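Local coordinates for protein ribosomal RNA small subunit methyltransferase D (Haemophilus influenzae, PDB 2IFT) that probably transfers a methyl group from S-adenosyl-L-methionine to N2 of guanine 966 of 16S rRNA in the assembled 30S particle, at residues A62-L72 against L92-C101. Sequence-based numbering, arbitrary orientation.
Sequences AGSGSLGFEAL and LKKNLQTLKC
The ring of Phe69 bridges the gap to helix 86-98, meeting Leu92, Asn95 and Leu96 of that helix and Leu99 just beyond its end. Leu96 CD2 comes at the ring edge, near its plane, 3.3 Å from Phe69 CE2. Leu92 CD2 touches the ring obliquely beside CE1 and CZ, and Asn95 CB lies 3.6 Å from Phe69 CZ, with the amide plane steeply inclined to the ring, 78° apart. Leu99 CD1 adds a looser touch at CE2, though that side chain is poorly ordered. With CG anti to the carbonyl carbon (chi1 -73°), Phe69 sends its ring across to these partners.

A second apolar layer lies nearer the central sheet. There Leu72 CD1 packs 3.5 Å from Leu96 CD2, the two side chains crossing at about a right angle, and both leucines also rest on Phe81 and Ala106.

At the other end, Leu92 fits against the loop 62-65. Its CD1 presses tightly on Ala62 CB (3.5 Å), while CD2 meets the carbonyl oxygens of Gly63 and Ser64 and lies 3.8 Å from the bare CA of Gly65. Gly65 closes a type II' turn from Ala62 and stands at the N-cap of helix 66-73.

No direct hydrogen bond joins the segments. Instead, a water at the Phe69 ring edge donates to Ser64 O (2.8 Å) and accepts a weak bond from Asn95 ND2, which also bonds to Pro26 O.

The short helical segments run nearly parallel, 19° apart with axes 12.0 Å from each other, as neighbouring helices on one face of a Rossmann-like methyltransferase sheet. At that separation the union rests on long apolar side chains, and the polar link between these two segments is a single water bridge, weak on the Asn95 side.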
loop_
_atom_site.group_PDB
_atom_site.type_symbol
_atom_site.label_atom_id
_atom_site.label_comp_id
_atom_site.label_asym_id
_atom_site.label_seq_id
_atom_site.Cartn_x
_atom_site.Cartn_y
_atom_site.Cartn_z
ATOM N N ALA A 62 3.254 2.651 -5.832
ATOM C CA ALA A 62 4.472 1.885 -5.618
ATOM C C ALA A 62 5.794 2.637 -5.495
ATOM O O ALA A 62 6.368 2.702 -4.414
ATOM C CB ALA A 62 4.587 0.824 -6.703
ATOM N N GLY A 63 6.285 3.200 -6.589
ATOM C CA GLY A 63 7.560 3.892 -6.523
ATOM C C GLY A 63 8.625 2.825 -6.319
ATOM O O GLY A 63 8.731 1.898 -7.117
ATOM N N SER A 64 9.402 2.940 -5.248
ATOM C CA SER A 64 10.446 1.960 -4.929
ATOM C C SER A 64 9.831 0.580 -4.724
ATOM O O SER A 64 10.444 -0.430 -5.049
ATOM C CB SER A 64 11.144 2.330 -3.629
ATOM O OG SER A 64 11.256 3.727 -3.486
ATOM N N GLY A 65 8.629 0.547 -4.154
ATOM C CA GLY A 65 7.967 -0.717 -3.884
ATOM C C GLY A 65 8.264 -1.184 -2.464
ATOM O O GLY A 65 7.774 -2.220 -2.029
ATOM N N SER A 66 9.065 -0.409 -1.737
ATOM C CA SER A 66 9.441 -0.732 -0.365
ATOM C C SER A 66 8.295 -1.329 0.462
ATOM O O SER A 66 8.430 -2.421 1.031
ATOM C CB SER A 66 9.998 0.518 0.335
ATOM N N LEU A 67 7.171 -0.626 0.536
ATOM C CA LEU A 67 6.030 -1.125 1.309
ATOM C C LEU A 67 5.552 -2.495 0.824
ATOM O O LEU A 67 5.390 -3.430 1.621
ATOM C CB LEU A 67 4.867 -0.133 1.245
ATOM C CG LEU A 67 5.120 1.216 1.931
ATOM C CD1 LEU A 67 3.945 2.168 1.703
ATOM C CD2 LEU A 67 5.336 0.990 3.417
ATOM N N GLY A 68 5.324 -2.600 -0.484
ATOM C CA GLY A 68 4.859 -3.846 -1.071
ATOM C C GLY A 68 5.829 -5.004 -0.926
ATOM O O GLY A 68 5.430 -6.128 -0.605
ATOM N N PHE A 69 7.107 -4.746 -1.176
ATOM C CA PHE A 69 8.107 -5.798 -1.041
ATOM C C PHE A 69 8.127 -6.244 0.415
ATOM O O PHE A 69 8.211 -7.437 0.706
ATOM C CB PHE A 69 9.488 -5.289 -1.458
ATOM C CG PHE A 69 9.638 -5.099 -2.942
ATOM C CD1 PHE A 69 10.124 -3.909 -3.459
ATOM C CD2 PHE A 69 9.305 -6.118 -3.821
ATOM C CE1 PHE A 69 10.271 -3.737 -4.831
ATOM C CE2 PHE A 69 9.448 -5.953 -5.193
ATOM C CZ PHE A 69 9.932 -4.760 -5.698
ATOM N N GLU A 70 8.027 -5.283 1.330
ATOM C CA GLU A 70 8.026 -5.608 2.747
ATOM C C GLU A 70 6.893 -6.592 3.009
ATOM O O GLU A 70 7.090 -7.624 3.647
ATOM C CB GLU A 70 7.821 -4.349 3.579
ATOM C CG GLU A 70 8.272 -4.472 5.016
ATOM C CD GLU A 70 9.758 -4.760 5.128
ATOM O OE1 GLU A 70 10.571 -3.986 4.563
ATOM O OE2 GLU A 70 10.113 -5.765 5.786
ATOM N N ALA A 71 5.703 -6.274 2.503
ATOM C CA ALA A 71 4.547 -7.144 2.679
ATOM C C ALA A 71 4.830 -8.523 2.093
ATOM O O ALA A 71 4.448 -9.548 2.666
ATOM C CB ALA A 71 3.331 -6.533 2.009
ATOM N N LEU A 72 5.489 -8.547 0.939
ATOM C CA LEU A 72 5.833 -9.811 0.309
ATOM C C LEU A 72 6.784 -10.589 1.208
ATOM O O LEU A 72 6.568 -11.766 1.482
ATOM C CB LEU A 72 6.486 -9.573 -1.048
ATOM C CG LEU A 72 5.520 -9.221 -2.179
ATOM C CD1 LEU A 72 6.307 -8.797 -3.409
ATOM C CD2 LEU A 72 4.629 -10.427 -2.473
ATOM N N LEU A 92 10.294 -2.408 -10.809
ATOM C CA LEU A 92 9.541 -3.274 -9.907
ATOM C C LEU A 92 9.524 -4.702 -10.447
ATOM O O LEU A 92 9.857 -5.640 -9.737
ATOM C CB LEU A 92 8.103 -2.770 -9.745
ATOM C CG LEU A 92 7.866 -1.482 -8.945
ATOM C CD1 LEU A 92 6.384 -1.133 -8.972
ATOM C CD2 LEU A 92 8.336 -1.653 -7.508
ATOM N N LYS A 93 9.136 -4.862 -11.706
ATOM C CA LYS A 93 9.090 -6.183 -12.317
ATOM C C LYS A 93 10.448 -6.859 -12.252
ATOM O O LYS A 93 10.547 -8.061 -11.999
ATOM C CB LYS A 93 8.656 -6.082 -13.768
ATOM C CG LYS A 93 7.194 -5.784 -13.963
ATOM C CD LYS A 93 6.916 -5.595 -15.436
ATOM C CE LYS A 93 5.470 -5.262 -15.697
ATOM N NZ LYS A 93 5.269 -4.975 -17.149
ATOM N N LYS A 94 11.496 -6.079 -12.479
ATOM C CA LYS A 94 12.845 -6.609 -12.448
ATOM C C LYS A 94 13.180 -7.129 -11.055
ATOM O O LYS A 94 13.810 -8.177 -10.918
ATOM C CB LYS A 94 13.845 -5.534 -12.876
ATOM C CG LYS A 94 15.286 -6.015 -12.920
ATOM C CD LYS A 94 16.175 -5.015 -13.647
ATOM C CE LYS A 94 17.653 -5.409 -13.588
ATOM N NZ LYS A 94 18.233 -5.238 -12.217
ATOM N N ASN A 95 12.765 -6.404 -10.021
ATOM C CA ASN A 95 13.037 -6.850 -8.660
ATOM C C ASN A 95 12.184 -8.061 -8.295
ATOM O O ASN A 95 12.642 -8.949 -7.588
ATOM C CB ASN A 95 12.806 -5.718 -7.660
ATOM C CG ASN A 95 13.924 -4.700 -7.675
ATOM O OD1 ASN A 95 15.088 -5.053 -7.858
ATOM N ND2 ASN A 95 13.586 -3.435 -7.469
ATOM N N LEU A 96 10.947 -8.100 -8.783
ATOM C CA LEU A 96 10.056 -9.224 -8.503
ATOM C C LEU A 96 10.495 -10.468 -9.260
ATOM O O LEU A 96 10.016 -11.575 -9.012
ATOM C CB LEU A 96 8.627 -8.886 -8.899
ATOM C CG LEU A 96 7.867 -7.906 -8.017
ATOM C CD1 LEU A 96 6.471 -7.704 -8.599
ATOM C CD2 LEU A 96 7.792 -8.437 -6.594
ATOM N N GLN A 97 11.381 -10.277 -10.223
ATOM C CA GLN A 97 11.890 -11.398 -10.980
ATOM C C GLN A 97 13.199 -11.715 -10.282
ATOM O O GLN A 97 13.585 -12.876 -10.154
ATOM C CB GLN A 97 12.091 -10.995 -12.439
ATOM C CG GLN A 97 13.227 -11.693 -13.136
ATOM C CD GLN A 97 14.289 -10.709 -13.580
ATOM O OE1 GLN A 97 14.169 -10.086 -14.636
ATOM N NE2 GLN A 97 15.325 -10.545 -12.764
ATOM N N THR A 98 13.863 -10.662 -9.807
ATOM C CA THR A 98 15.112 -10.805 -9.073
ATOM C C THR A 98 14.801 -11.729 -7.909
ATOM O O THR A 98 15.476 -12.731 -7.705
ATOM C CB THR A 98 15.611 -9.451 -8.532
ATOM O OG1 THR A 98 16.220 -8.706 -9.594
ATOM C CG2 THR A 98 16.616 -9.661 -7.413
ATOM N N LEU A 99 13.783 -11.382 -7.133
ATOM C CA LEU A 99 13.365 -12.236 -6.031
ATOM C C LEU A 99 12.153 -12.967 -6.585
ATOM O O LEU A 99 11.166 -12.339 -6.962
ATOM C CB LEU A 99 12.955 -11.416 -4.806
ATOM C CG LEU A 99 13.042 -9.897 -4.862
ATOM C CD1 LEU A 99 11.655 -9.294 -4.752
ATOM C CD2 LEU A 99 13.910 -9.419 -3.722
ATOM N N LYS A 100 12.232 -14.289 -6.640
ATOM C CA LYS A 100 11.156 -15.108 -7.183
ATOM C C LYS A 100 9.779 -14.913 -6.566
ATOM O O LYS A 100 9.563 -15.171 -5.379
ATOM C CB LYS A 100 11.537 -16.569 -7.094
ATOM N N CYS A 101 8.847 -14.469 -7.400
ATOM C CA CYS A 101 7.469 -14.249 -6.998
ATOM C C CYS A 101 6.590 -14.620 -8.170
ATOM O O CYS A 101 6.768 -14.098 -9.266
ATOM C CB CYS A 101 7.237 -12.785 -6.649
ATOM S SG CYS A 101 8.017 -12.286 -5.138
HETATM O O HOH W 1 11.721 -1.253 -7.422
#